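Local coordinates for periplasmic branched-chain amino acid-binding protein (Burkholderia mallei, PDB 3I09), which probably binds branched-chain amino acids or related small carboxylates in the periplasm and hands them to an ABC transporter, at residues A[262-267]-A[282-287]; A[252-257]-A[351-356]; A[175-178]-A[183-186]; A[337-342]-A[347-352]. One frame throughout, in Å; residues are numbered along the deposited sequence.

Contact 1: residues A[262-267]-A[282-287]; sequences RQWAQR and ADYSSV
W264 and Y284 both carry CG trans to the backbone nitrogen (chi1 -174° for W264), which swings each ring out of its own helix and into the gap between the two. The side chains slide past each other in opposite directions and meet as a T-shaped (edge-to-face) pair: the five-membered ring of W264 presents its edge to one face of Y284, with centroids 4.5 Å apart and planes at 68°. The leading atom is the indole nitrogen. W264 NE1 sits 3.4 Å from Y284 CD2, off centre toward the rim of the phenol, so that the polar corner of the indole is turned to an aromatic pi face. Behind it W264 CZ2 rests on Y284 CB at 3.6 Å.

R267 joins from one turn further on. Its chain bends at chi3, bringing the guanidinium edge-on to the phenol oxygen, with R267 NH1 3.9 Å from Y284 OH and the two planes at 88°. Both groups share D35: its OD2 makes a salt bridge with R267 NH1 and a hydrogen bond with Y284 OH, so one carboxylate oxygen holds both polar ends.

F317 adds a third ring, stacked on W264 and meeting Y284 steeply. Helix 22-36 packs alongside, M31 against R267 and A32 against Y284, while D283 and V287 of helix 278-297 reach F9 and I7 of strand 5-11. Helix 278-297 therefore touches helix 259-272 through Y284 and strand 5-11 through D283 and V287.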
loop_
_atom_site.group_PDB
_atom_site.type_symbol
_atom_site.label_atom_id
_atom_site.label_comp_id
_atom_site.label_asym_id
_atom_site.label_seq_id
_atom_site.Cartn_x
_atom_site.Cartn_y
_atom_site.Cartn_z
ATOM N N ARG A 262 8.793 14.951 8.529
ATOM C CA ARG A 262 10.219 15.171 8.328
ATOM C C ARG A 262 11.015 14.651 9.520
ATOM O O ARG A 262 12.083 14.060 9.376
ATOM C CB ARG A 262 10.524 16.668 8.147
ATOM C CG ARG A 262 10.069 17.269 6.815
ATOM C CD ARG A 262 10.212 18.859 6.813
ATOM N NE ARG A 262 9.258 19.398 5.830
ATOM C CZ ARG A 262 8.304 20.290 6.065
ATOM N NH1 ARG A 262 8.179 20.894 7.256
ATOM N NH2 ARG A 262 7.498 20.632 5.068
ATOM N N GLN A 263 10.531 14.928 10.719
ATOM C CA GLN A 263 11.267 14.535 11.918
ATOM C C GLN A 263 11.353 13.008 12.034
ATOM O O GLN A 263 12.406 12.466 12.369
ATOM C CB GLN A 263 10.667 15.205 13.168
ATOM C CG GLN A 263 11.046 16.705 13.165
ATOM C CD GLN A 263 10.663 17.534 14.401
ATOM O OE1 GLN A 263 9.557 17.439 14.944
ATOM N NE2 GLN A 263 11.585 18.395 14.813
ATOM N N TRP A 264 10.260 12.312 11.725
ATOM C CA TRP A 264 10.328 10.856 11.710
ATOM C C TRP A 264 11.240 10.334 10.596
ATOM O O TRP A 264 12.047 9.421 10.813
ATOM C CB TRP A 264 8.932 10.241 11.603
ATOM C CG TRP A 264 9.020 8.777 11.737
ATOM C CD1 TRP A 264 9.111 8.093 12.904
ATOM C CD2 TRP A 264 9.093 7.787 10.679
ATOM N NE1 TRP A 264 9.213 6.759 12.659
ATOM C CE2 TRP A 264 9.225 6.537 11.307
ATOM C CE3 TRP A 264 9.088 7.844 9.284
ATOM C CZ2 TRP A 264 9.300 5.342 10.598
ATOM C CZ3 TRP A 264 9.125 6.642 8.564
ATOM C CH2 TRP A 264 9.278 5.412 9.226
ATOM N N ALA A 265 11.174 10.961 9.424
ATOM C CA ALA A 265 11.994 10.562 8.297
ATOM C C ALA A 265 13.473 10.718 8.589
ATOM O O ALA A 265 14.280 9.888 8.154
ATOM C CB ALA A 265 11.619 11.338 7.017
ATOM N N GLN A 266 13.816 11.729 9.378
ATOM C CA GLN A 266 15.208 11.897 9.814
ATOM C C GLN A 266 15.708 10.723 10.638
ATOM O O GLN A 266 16.863 10.289 10.469
ATOM C CB GLN A 266 15.353 13.187 10.634
ATOM C CG GLN A 266 15.354 14.455 9.800
ATOM C CD GLN A 266 15.556 15.680 10.664
ATOM O OE1 GLN A 266 14.899 15.843 11.685
ATOM N NE2 GLN A 266 16.484 16.550 10.261
ATOM N N ARG A 267 14.868 10.233 11.568
ATOM C CA ARG A 267 15.198 9.051 12.392
ATOM C C ARG A 267 15.344 7.802 11.538
ATOM O O ARG A 267 16.270 6.987 11.725
ATOM C CB ARG A 267 14.155 8.833 13.464
ATOM C CG ARG A 267 14.014 10.042 14.396
ATOM C CD ARG A 267 13.051 9.793 15.524
ATOM N NE ARG A 267 13.535 8.698 16.361
ATOM C CZ ARG A 267 12.761 7.726 16.846
ATOM N NH1 ARG A 267 11.469 7.710 16.605
ATOM N NH2 ARG A 267 13.302 6.757 17.565
ATOM N N ALA A 282 3.902 3.808 7.445
ATOM C CA ALA A 282 2.687 3.093 7.898
ATOM C C ALA A 282 2.994 1.853 8.750
ATOM O O ALA A 282 2.288 1.588 9.728
ATOM C CB ALA A 282 1.829 2.718 6.709
ATOM N N ASP A 283 4.069 1.114 8.414
ATOM C CA ASP A 283 4.512 -0.015 9.231
ATOM C C ASP A 283 4.744 0.422 10.686
ATOM O O ASP A 283 4.257 -0.236 11.637
ATOM C CB ASP A 283 5.817 -0.639 8.697
ATOM C CG ASP A 283 5.667 -1.408 7.378
ATOM O OD1 ASP A 283 4.563 -1.895 7.055
ATOM O OD2 ASP A 283 6.722 -1.519 6.661
ATOM N N TYR A 284 5.519 1.500 10.864
ATOM C CA TYR A 284 5.798 2.035 12.189
ATOM C C TYR A 284 4.479 2.456 12.864
ATOM O O TYR A 284 4.212 2.075 14.012
ATOM C CB TYR A 284 6.795 3.191 12.099
ATOM C CG TYR A 284 7.133 3.878 13.406
ATOM C CD1 TYR A 284 6.200 4.650 14.067
ATOM C CD2 TYR A 284 8.407 3.761 13.976
ATOM C CE1 TYR A 284 6.507 5.294 15.272
ATOM C CE2 TYR A 284 8.739 4.439 15.164
ATOM C CZ TYR A 284 7.763 5.164 15.811
ATOM O OH TYR A 284 8.049 5.788 16.967
ATOM N N SER A 285 3.647 3.201 12.153
ATOM C CA SER A 285 2.417 3.735 12.749
ATOM C C SER A 285 1.462 2.631 13.186
ATOM O O SER A 285 0.823 2.720 14.224
ATOM C CB SER A 285 1.706 4.667 11.743
ATOM O OG SER A 285 0.444 5.103 12.219
ATOM N N SER A 286 1.337 1.606 12.352
ATOM C CA SER A 286 0.401 0.503 12.594
ATOM C C SER A 286 0.806 -0.249 13.852
ATOM O O SER A 286 -0.053 -0.657 14.643
ATOM C CB SER A 286 0.324 -0.456 11.373
ATOM O OG SER A 286 1.528 -1.166 11.250
ATOM N N VAL A 287 2.118 -0.389 14.097
ATOM C CA VAL A 287 2.604 -1.045 15.313
ATOM C C VAL A 287 2.315 -0.203 16.566
ATOM O O VAL A 287 1.865 -0.716 17.585
ATOM C CB VAL A 287 4.108 -1.438 15.173
ATOM C CG1 VAL A 287 4.736 -1.863 16.513
ATOM C CG2 VAL A 287 4.197 -2.594 14.119
#

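Contact 2: residues A[252-257]-A[351-356]; sequences SWYWNR and YKVVAT
Apolar packing carries most of this contact, and Y254 is at the heart of it. Its CG stands between the backbone nitrogen and the carbonyl carbon (chi1 59°), and the side chain reaches across to both Y351 and V353. Y254 CB lies 3.8 Å from Y351 CE2. The two phenol rings meet obliquely, centroids 5.9 Å apart and planes at 62°. Further out, the Y254 ring crosses V353 at about a right angle, meeting its CG2 branch. Both tyrosines were modelled in two conformers, so the finer spacing at the outer end of the Y254 ring is doubtful.

In the fold, 252-257 is the loop between strand 248-251 and helix 259-272, consistent with one of the three interlobe crossovers of a type I periplasmic binding protein. Strand 351-357 pairs with strand 329-338, and V354 and A355 both face L335 in a classic beta bulge just beyond V353.

One water makes a polar link across the contact, donating to W253 O at 2.7 Å and to Y351 OH at 3.1 Å, and so bridging loop backbone and strand side chain. Within the loop, a type I turn from Y254 to R257 is closed by R257 N to Y254 O at 3.1 Å, and it brings R257 CB over one face of the Y254 ring. W253 NE1 is tied to F317 O, and W255 NE1 to W348 O.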
loop_
_atom_site.group_PDB
_atom_site.type_symbol
_atom_site.label_atom_id
_atom_site.label_comp_id
_atom_site.label_asym_id
_atom_site.label_seq_id
_atom_site.Cartn_x
_atom_site.Cartn_y
_atom_site.Cartn_z
ATOM N N SER A 252 -0.357 7.980 0.445
ATOM C CA SER A 252 -0.896 8.242 1.769
ATOM C C SER A 252 -0.016 9.088 2.655
ATOM O O SER A 252 -0.461 9.509 3.718
ATOM C CB SER A 252 -1.191 6.912 2.497
ATOM O OG SER A 252 0.008 6.233 2.825
ATOM N N TRP A 253 1.251 9.267 2.281
ATOM C CA TRP A 253 2.235 9.931 3.165
ATOM C C TRP A 253 3.461 10.265 2.357
ATOM O O TRP A 253 3.793 9.554 1.400
ATOM C CB TRP A 253 2.614 8.988 4.290
ATOM C CG TRP A 253 3.477 9.548 5.360
ATOM C CD1 TRP A 253 3.054 10.165 6.498
ATOM C CD2 TRP A 253 4.904 9.500 5.432
ATOM N NE1 TRP A 253 4.133 10.522 7.280
ATOM C CE2 TRP A 253 5.283 10.105 6.648
ATOM C CE3 TRP A 253 5.902 9.004 4.587
ATOM C CZ2 TRP A 253 6.629 10.254 7.024
ATOM C CZ3 TRP A 253 7.238 9.092 4.999
ATOM C CH2 TRP A 253 7.586 9.735 6.180
ATOM N N TYR A 254 4.101 11.384 2.710
ATOM C CA TYR A 254 5.355 11.756 2.073
ATOM C C TYR A 254 6.208 12.471 3.106
ATOM O O TYR A 254 5.696 13.249 3.975
ATOM C CB TYR A 254 5.173 12.587 0.771
ATOM C CG TYR A 254 4.430 13.896 0.927
ATOM C CD1 TYR A 254 3.064 13.925 1.191
ATOM C CD2 TYR A 254 5.097 15.114 0.805
ATOM C CE1 TYR A 254 2.381 15.135 1.320
ATOM C CE2 TYR A 254 4.425 16.313 0.937
ATOM C CZ TYR A 254 3.074 16.317 1.197
ATOM O OH TYR A 254 2.417 17.512 1.352
ATOM N N TRP A 255 7.499 12.160 3.041
ATOM C CA TRP A 255 8.441 12.559 4.094
ATOM C C TRP A 255 8.473 14.068 4.310
ATOM O O TRP A 255 8.674 14.522 5.433
ATOM C CB TRP A 255 9.841 12.001 3.776
ATOM C CG TRP A 255 10.499 12.648 2.602
ATOM C CD1 TRP A 255 10.440 12.279 1.274
ATOM C CD2 TRP A 255 11.317 13.793 2.669
ATOM N NE1 TRP A 255 11.192 13.143 0.517
ATOM C CE2 TRP A 255 11.726 14.100 1.347
ATOM C CE3 TRP A 255 11.736 14.618 3.725
ATOM C CZ2 TRP A 255 12.552 15.195 1.055
ATOM C CZ3 TRP A 255 12.530 15.734 3.421
ATOM C CH2 TRP A 255 12.945 15.992 2.105
ATOM N N ASN A 256 8.282 14.831 3.243
ATOM C CA ASN A 256 8.437 16.286 3.322
ATOM C C ASN A 256 7.112 17.032 3.510
ATOM O O ASN A 256 7.057 18.234 3.331
ATOM C CB ASN A 256 9.128 16.824 2.066
ATOM C CG ASN A 256 9.812 18.178 2.306
ATOM O OD1 ASN A 256 10.173 18.504 3.441
ATOM N ND2 ASN A 256 10.010 18.973 1.222
ATOM N N ARG A 257 6.048 16.318 3.866
ATOM C CA ARG A 257 4.718 16.937 4.050
ATOM C C ARG A 257 4.714 18.008 5.106
ATOM O O ARG A 257 4.187 19.104 4.857
ATOM C CB ARG A 257 3.655 15.884 4.434
ATOM C CG ARG A 257 2.231 16.446 4.621
ATOM C CD ARG A 257 1.173 15.353 4.985
ATOM N NE ARG A 257 1.489 14.775 6.295
ATOM C CZ ARG A 257 1.085 13.575 6.749
ATOM N NH1 ARG A 257 0.293 12.775 6.030
ATOM N NH2 ARG A 257 1.467 13.178 7.950
ATOM N N TYR A 351 7.740 15.691 -4.874
ATOM C CA TYR A 351 6.292 15.862 -4.970
ATOM C C TYR A 351 5.795 17.287 -4.842
ATOM O O TYR A 351 6.304 18.032 -4.014
ATOM C CB TYR A 351 5.642 15.142 -3.806
ATOM C CG TYR A 351 5.953 13.687 -3.654
ATOM C CD1 TYR A 351 5.354 12.744 -4.479
ATOM C CD2 TYR A 351 6.777 13.242 -2.634
ATOM C CE1 TYR A 351 5.584 11.404 -4.301
ATOM C CE2 TYR A 351 7.030 11.893 -2.460
ATOM C CZ TYR A 351 6.443 10.983 -3.304
ATOM O OH TYR A 351 6.686 9.643 -3.142
ATOM N N LYS A 352 4.755 17.619 -5.597
ATOM C CA LYS A 352 3.949 18.802 -5.411
ATOM C C LYS A 352 2.584 18.265 -5.016
ATOM O O LYS A 352 2.060 17.374 -5.695
ATOM C CB LYS A 352 3.823 19.560 -6.721
ATOM C CG LYS A 352 5.120 20.230 -7.169
ATOM C CD LYS A 352 4.997 20.988 -8.501
ATOM C CE LYS A 352 4.973 20.072 -9.725
ATOM N NZ LYS A 352 5.209 20.863 -10.969
ATOM N N VAL A 353 1.975 18.793 -3.958
ATOM C CA VAL A 353 0.603 18.348 -3.631
ATOM C C VAL A 353 -0.430 19.044 -4.531
ATOM O O VAL A 353 -0.511 20.278 -4.599
ATOM C CB VAL A 353 0.255 18.547 -2.141
ATOM C CG1 VAL A 353 -1.195 18.083 -1.868
ATOM C CG2 VAL A 353 1.238 17.815 -1.251
ATOM N N VAL A 354 -1.206 18.274 -5.250
ATOM C CA VAL A 354 -2.246 18.819 -6.116
ATOM C C VAL A 354 -3.527 19.033 -5.273
ATOM O O VAL A 354 -4.175 20.080 -5.359
ATOM C CB VAL A 354 -2.518 17.848 -7.283
ATOM C CG1 VAL A 354 -3.651 18.329 -8.239
ATOM C CG2 VAL A 354 -1.262 17.613 -8.070
ATOM N N ALA A 355 -3.880 18.036 -4.462
ATOM C CA ALA A 355 -5.103 18.055 -3.657
ATOM C C ALA A 355 -4.981 17.091 -2.486
ATOM O O ALA A 355 -4.270 16.085 -2.549
ATOM C CB ALA A 355 -6.331 17.690 -4.488
ATOM N N THR A 356 -5.658 17.438 -1.403
ATOM C CA THR A 356 -5.897 16.490 -0.319
ATOM C C THR A 356 -7.257 15.845 -0.554
ATOM O O THR A 356 -8.248 16.556 -0.755
ATOM C CB THR A 356 -5.859 17.196 1.031
ATOM O OG1 THR A 356 -4.554 17.734 1.233
ATOM C CG2 THR A 356 -6.199 16.247 2.176
HETATM O O HOH W 1 5.901 9.229 -0.219
#

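Contact 3: residues A[175-178]-A[183-186]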
loop_
_atom_site.group_PDB
_atom_site.type_symbol
_atom_site.label_atom_id
_atom_site.label_comp_id
_atom_site.label_asym_id
_atom_site.label_seq_id
_atom_site.Cartn_x
_atom_site.Cartn_y
_atom_site.Cartn_z
ATOM N N VAL A 175 -4.031 -5.498 -21.385
ATOM C CA VAL A 175 -3.097 -6.592 -21.634
ATOM C C VAL A 175 -2.463 -6.970 -20.295
ATOM O O VAL A 175 -2.140 -6.097 -19.493
ATOM C CB VAL A 175 -2.009 -6.267 -22.701
ATOM C CG1 VAL A 175 -1.081 -5.115 -22.265
ATOM C CG2 VAL A 175 -1.205 -7.527 -23.020
ATOM N N ARG A 176 -2.332 -8.268 -20.032
ATOM C CA ARG A 176 -1.771 -8.773 -18.766
ATOM C C ARG A 176 -0.313 -9.079 -18.933
ATOM O O ARG A 176 0.150 -9.411 -20.055
ATOM C CB ARG A 176 -2.424 -10.070 -18.367
ATOM C CG ARG A 176 -3.888 -9.968 -18.180
ATOM C CD ARG A 176 -4.298 -9.928 -16.771
ATOM N NE ARG A 176 -5.752 -10.062 -16.708
ATOM C CZ ARG A 176 -6.418 -11.160 -16.415
ATOM N NH1 ARG A 176 -5.792 -12.289 -16.091
ATOM N NH2 ARG A 176 -7.737 -11.107 -16.401
ATOM N N HIS A 177 0.429 -8.904 -17.833
ATOM C CA HIS A 177 1.804 -9.300 -17.792
ATOM C C HIS A 177 2.035 -10.079 -16.514
ATOM O O HIS A 177 1.372 -9.821 -15.530
ATOM C CB HIS A 177 2.745 -8.101 -17.894
ATOM C CG HIS A 177 2.715 -7.160 -16.704
ATOM N ND1 HIS A 177 3.459 -7.380 -15.572
ATOM C CD2 HIS A 177 2.069 -5.981 -16.515
ATOM C CE1 HIS A 177 3.258 -6.378 -14.717
ATOM N NE2 HIS A 177 2.433 -5.508 -15.277
ATOM N N PRO A 178 2.987 -11.019 -16.528
ATOM C CA PRO A 178 3.337 -11.710 -15.314
ATOM C C PRO A 178 3.959 -10.763 -14.288
ATOM O O PRO A 178 4.614 -9.783 -14.652
ATOM C CB PRO A 178 4.367 -12.753 -15.782
ATOM C CG PRO A 178 4.954 -12.183 -17.043
ATOM C CD PRO A 178 3.813 -11.450 -17.670
ATOM N N ASP A 183 10.256 -8.521 -19.738
ATOM C CA ASP A 183 10.170 -7.911 -21.064
ATOM C C ASP A 183 8.746 -7.384 -21.270
ATOM O O ASP A 183 7.771 -8.146 -21.217
ATOM C CB ASP A 183 10.575 -8.926 -22.157
ATOM C CG ASP A 183 10.642 -8.315 -23.571
ATOM O OD1 ASP A 183 10.229 -7.154 -23.780
ATOM O OD2 ASP A 183 11.146 -9.016 -24.496
ATOM N N PHE A 184 8.627 -6.082 -21.472
ATOM C CA PHE A 184 7.326 -5.436 -21.645
ATOM C C PHE A 184 6.995 -5.049 -23.095
ATOM O O PHE A 184 5.941 -4.448 -23.330
ATOM C CB PHE A 184 7.268 -4.169 -20.806
ATOM C CG PHE A 184 7.062 -4.423 -19.349
ATOM C CD1 PHE A 184 5.780 -4.564 -18.830
ATOM C CD2 PHE A 184 8.140 -4.535 -18.495
ATOM C CE1 PHE A 184 5.587 -4.776 -17.471
ATOM C CE2 PHE A 184 7.947 -4.766 -17.134
ATOM C CZ PHE A 184 6.671 -4.892 -16.634
ATOM N N SER A 185 7.887 -5.348 -24.043
ATOM C CA SER A 185 7.799 -4.773 -25.383
ATOM C C SER A 185 6.503 -5.159 -26.126
ATOM O O SER A 185 5.814 -4.273 -26.671
ATOM C CB SER A 185 9.032 -5.124 -26.230
ATOM O OG SER A 185 9.241 -6.515 -26.260
ATOM N N SER A 186 6.154 -6.438 -26.138
ATOM C CA SER A 186 4.936 -6.861 -26.855
ATOM C C SER A 186 3.655 -6.295 -26.217
ATOM O O SER A 186 2.737 -5.851 -26.921
ATOM C CB SER A 186 4.864 -8.381 -26.994
ATOM O OG SER A 186 4.598 -8.990 -25.742
#
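One face of the H177 imidazole receives the edge of F184: F184 CE1 stands over the middle of the ring, 3.8 Å from H177 CG. H177 NE2 lies at the edge of the phenyl, in its plane. The result is a T-shaped (edge-to-face) pair with centroids 5.0 Å apart and planes at 67°, in which aromatic C-H edges point at the imidazole pi cloud.

The imidazole cannot easily turn. H177 ND1 donates to P178 O over 2.8 Å, with the acceptor close to the ring plane, although the nitrogen approaches from well above the plane of that carbonyl. On the other side NE2 is hydrogen-bonded to N203 ND2, which would suit a neutral ring carrying its proton on ND1. With chi1 at 67°, H177 CG sits between backbone nitrogen and carbonyl carbon, and the ring is turned with a face toward F184.

F184 lies in a capped turn. D183 OD1 accepts from S185 N at 3.0 Å, a nearly straight bond (168°) on the anti side, and from S185 OG at 2.7 Å on the syn side. Both donors come from the same face of the carboxylate, consistent with a fixed start to helix 185-193.

Strand 170-177 is the outermost strand of its parallel sheet, and this turn begins the beta-alpha-beta crossover that leads through helix 185-193 to strand 198-202. H177 packs on L146 and A148 of the adjoining strand 142-148, whereas F184 reaches across to D207, N210 and A211 of helix 205-217.

Contact 4: residues A[337-342]-A[347-352]; sequences EVKKPS and PWDYYK
K339 NZ is gripped by three acceptors: D349 OD1 at 2.8 Å, met on the syn side of the carboxylate, D349 OD2 through a weaker bond, and the backbone oxygen of E343. This salt bridge spans the loop end of a beta hairpin, where strand 329-338 turns back through a loop into strand 351-357. The extended K339 chain crosses obliquely over the returning segment, its CG 3.7 Å from K352 CG.

E337 and K352 form an antiparallel hydrogen-bonded pair, E337 N to K352 O at 2.8 Å and K352 N to E337 O at 2.9 Å. V338 and Y351 follow as a non-hydrogen-bonded pair; on their face of the sheet V338 meets L241 and L249, and Y351 meets I233. Beyond them K339 N reaches Y350 O at 2.7 Å.

On the opposite face E337 and K352 run side by side, but their ion pair is long, and K352 NZ has its stronger partner in E343 OE1. A water also links the two segments: it accepts from K352 NZ at 2.9 Å and donates to V338 O at 2.8 Å.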
loop_
_atom_site.group_PDB
_atom_site.type_symbol
_atom_site.label_atom_id
_atom_site.label_comp_id
_atom_site.label_asym_id
_atom_site.label_seq_id
_atom_site.Cartn_x
_atom_site.Cartn_y
_atom_site.Cartn_z
ATOM N N GLU A 337 1.805 15.574 -7.846
ATOM C CA GLU A 337 2.415 15.594 -9.151
ATOM C C GLU A 337 3.930 15.527 -8.969
ATOM O O GLU A 337 4.487 16.198 -8.105
ATOM C CB GLU A 337 1.994 16.841 -9.951
ATOM C CG GLU A 337 2.587 16.853 -11.332
ATOM C CD GLU A 337 2.203 18.083 -12.191
ATOM O OE1 GLU A 337 1.926 19.153 -11.610
ATOM O OE2 GLU A 337 2.256 17.969 -13.442
ATOM N N VAL A 338 4.595 14.716 -9.791
ATOM C CA VAL A 338 6.044 14.570 -9.701
ATOM C C VAL A 338 6.690 15.817 -10.278
ATOM O O VAL A 338 6.292 16.304 -11.355
ATOM C CB VAL A 338 6.543 13.322 -10.430
ATOM C CG1 VAL A 338 8.076 13.267 -10.334
ATOM C CG2 VAL A 338 5.844 12.049 -9.845
ATOM N N LYS A 339 7.611 16.374 -9.513
ATOM C CA LYS A 339 8.359 17.572 -9.893
ATOM C C LYS A 339 9.244 17.476 -11.141
ATOM O O LYS A 339 9.751 16.414 -11.490
ATOM C CB LYS A 339 9.247 18.044 -8.726
ATOM C CG LYS A 339 8.465 18.698 -7.593
ATOM C CD LYS A 339 9.403 19.188 -6.455
ATOM C CE LYS A 339 8.665 20.107 -5.489
ATOM N NZ LYS A 339 9.641 20.753 -4.575
ATOM N N LYS A 340 9.414 18.625 -11.794
ATOM C CA LYS A 340 10.468 18.807 -12.756
ATOM C C LYS A 340 11.791 18.765 -11.976
ATOM O O LYS A 340 11.847 19.170 -10.821
ATOM C CB LYS A 340 10.390 20.176 -13.453
ATOM C CG LYS A 340 9.129 20.474 -14.237
ATOM C CD LYS A 340 9.245 21.876 -14.809
ATOM C CE LYS A 340 7.904 22.405 -15.281
ATOM N NZ LYS A 340 7.411 21.546 -16.374
ATOM N N PRO A 341 12.868 18.327 -12.626
ATOM C CA PRO A 341 14.193 18.424 -11.996
ATOM C C PRO A 341 14.494 19.813 -11.422
ATOM O O PRO A 341 14.967 19.916 -10.295
ATOM C CB PRO A 341 15.150 18.080 -13.149
ATOM C CG PRO A 341 14.357 17.127 -14.013
ATOM C CD PRO A 341 12.925 17.673 -13.946
ATOM N N SER A 342 14.158 20.868 -12.150
ATOM C CA SER A 342 14.465 22.238 -11.700
ATOM C C SER A 342 13.657 22.669 -10.481
ATOM O O SER A 342 13.958 23.705 -9.890
ATOM C CB SER A 342 14.190 23.235 -12.817
ATOM O OG SER A 342 12.815 23.233 -13.132
ATOM N N PRO A 347 17.802 16.396 -2.085
ATOM C CA PRO A 347 17.575 14.997 -2.436
ATOM C C PRO A 347 16.243 14.494 -1.919
ATOM O O PRO A 347 15.819 14.821 -0.803
ATOM C CB PRO A 347 18.741 14.284 -1.754
ATOM C CG PRO A 347 19.816 15.345 -1.704
ATOM C CD PRO A 347 19.095 16.591 -1.417
ATOM N N TRP A 348 15.589 13.692 -2.752
ATOM C CA TRP A 348 14.271 13.121 -2.473
ATOM C C TRP A 348 13.106 14.084 -2.492
ATOM O O TRP A 348 11.983 13.681 -2.175
ATOM C CB TRP A 348 14.247 12.250 -1.198
ATOM C CG TRP A 348 15.264 11.143 -1.152
ATOM C CD1 TRP A 348 16.553 11.249 -0.709
ATOM C CD2 TRP A 348 15.050 9.756 -1.416
ATOM N NE1 TRP A 348 17.179 10.017 -0.744
ATOM C CE2 TRP A 348 16.282 9.086 -1.187
ATOM C CE3 TRP A 348 13.964 9.022 -1.892
ATOM C CZ2 TRP A 348 16.433 7.715 -1.361
ATOM C CZ3 TRP A 348 14.112 7.653 -2.072
ATOM C CH2 TRP A 348 15.352 7.014 -1.815
ATOM N N ASP A 349 13.335 15.336 -2.891
ATOM C CA ASP A 349 12.248 16.312 -3.009
ATOM C C ASP A 349 11.541 16.094 -4.349
ATOM O O ASP A 349 11.935 16.664 -5.342
ATOM C CB ASP A 349 12.813 17.741 -2.859
ATOM C CG ASP A 349 11.792 18.835 -3.118
ATOM O OD1 ASP A 349 10.595 18.555 -3.040
ATOM O OD2 ASP A 349 12.197 20.004 -3.345
ATOM N N TYR A 350 10.503 15.254 -4.368
ATOM C CA TYR A 350 9.921 14.813 -5.622
ATOM C C TYR A 350 8.491 15.270 -5.896
ATOM O O TYR A 350 8.072 15.208 -7.068
ATOM C CB TYR A 350 9.943 13.270 -5.710
ATOM C CG TYR A 350 11.298 12.597 -5.629
ATOM C CD1 TYR A 350 12.473 13.255 -5.985
ATOM C CD2 TYR A 350 11.404 11.240 -5.311
ATOM C CE1 TYR A 350 13.700 12.601 -5.970
ATOM C CE2 TYR A 350 12.645 10.594 -5.271
ATOM C CZ TYR A 350 13.766 11.274 -5.572
ATOM O OH TYR A 350 14.985 10.652 -5.530
ATOM N N TYR A 351 7.740 15.691 -4.874
ATOM C CA TYR A 351 6.292 15.862 -4.970
ATOM C C TYR A 351 5.795 17.287 -4.842
ATOM O O TYR A 351 6.304 18.032 -4.014
ATOM C CB TYR A 351 5.642 15.142 -3.806
ATOM C CG TYR A 351 5.953 13.687 -3.654
ATOM C CD1 TYR A 351 5.354 12.744 -4.479
ATOM C CD2 TYR A 351 6.777 13.242 -2.634
ATOM C CE1 TYR A 351 5.584 11.404 -4.301
ATOM C CE2 TYR A 351 7.030 11.893 -2.460
ATOM C CZ TYR A 351 6.443 10.983 -3.304
ATOM O OH TYR A 351 6.686 9.643 -3.142
ATOM N N LYS A 352 4.755 17.619 -5.597
ATOM C CA LYS A 352 3.949 18.802 -5.411
ATOM C C LYS A 352 2.584 18.265 -5.016
ATOM O O LYS A 352 2.060 17.374 -5.695
ATOM C CB LYS A 352 3.823 19.560 -6.721
ATOM C CG LYS A 352 5.120 20.230 -7.169
ATOM C CD LYS A 352 4.997 20.988 -8.501
ATOM C CE LYS A 352 4.973 20.072 -9.725
ATOM N NZ LYS A 352 5.209 20.863 -10.969
HETATM O O HOH W 2 5.680 18.617 -12.748
#

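In the fold
From the N terminus, contact 3 comes first, closing the short loop from strand 170-177 into helix 185-193; it stands alone, about 35 Å centre to centre from contact 1. The chain next enters 252-257, opening the long loop that contact 2 closes on strand 351-357. Within that loop contact 1 pairs helices 259-272 and 278-297, and its R262 binds N256 of contact 2. Near the end of the loop, contact 4 folds strand 329-338 against strand 351-357. Contacts 2 and 4 share Y351 and K352, and W255 links to W348, so loop 252-257 ties the helix pair on one hand to the antiparallel sheet on the other.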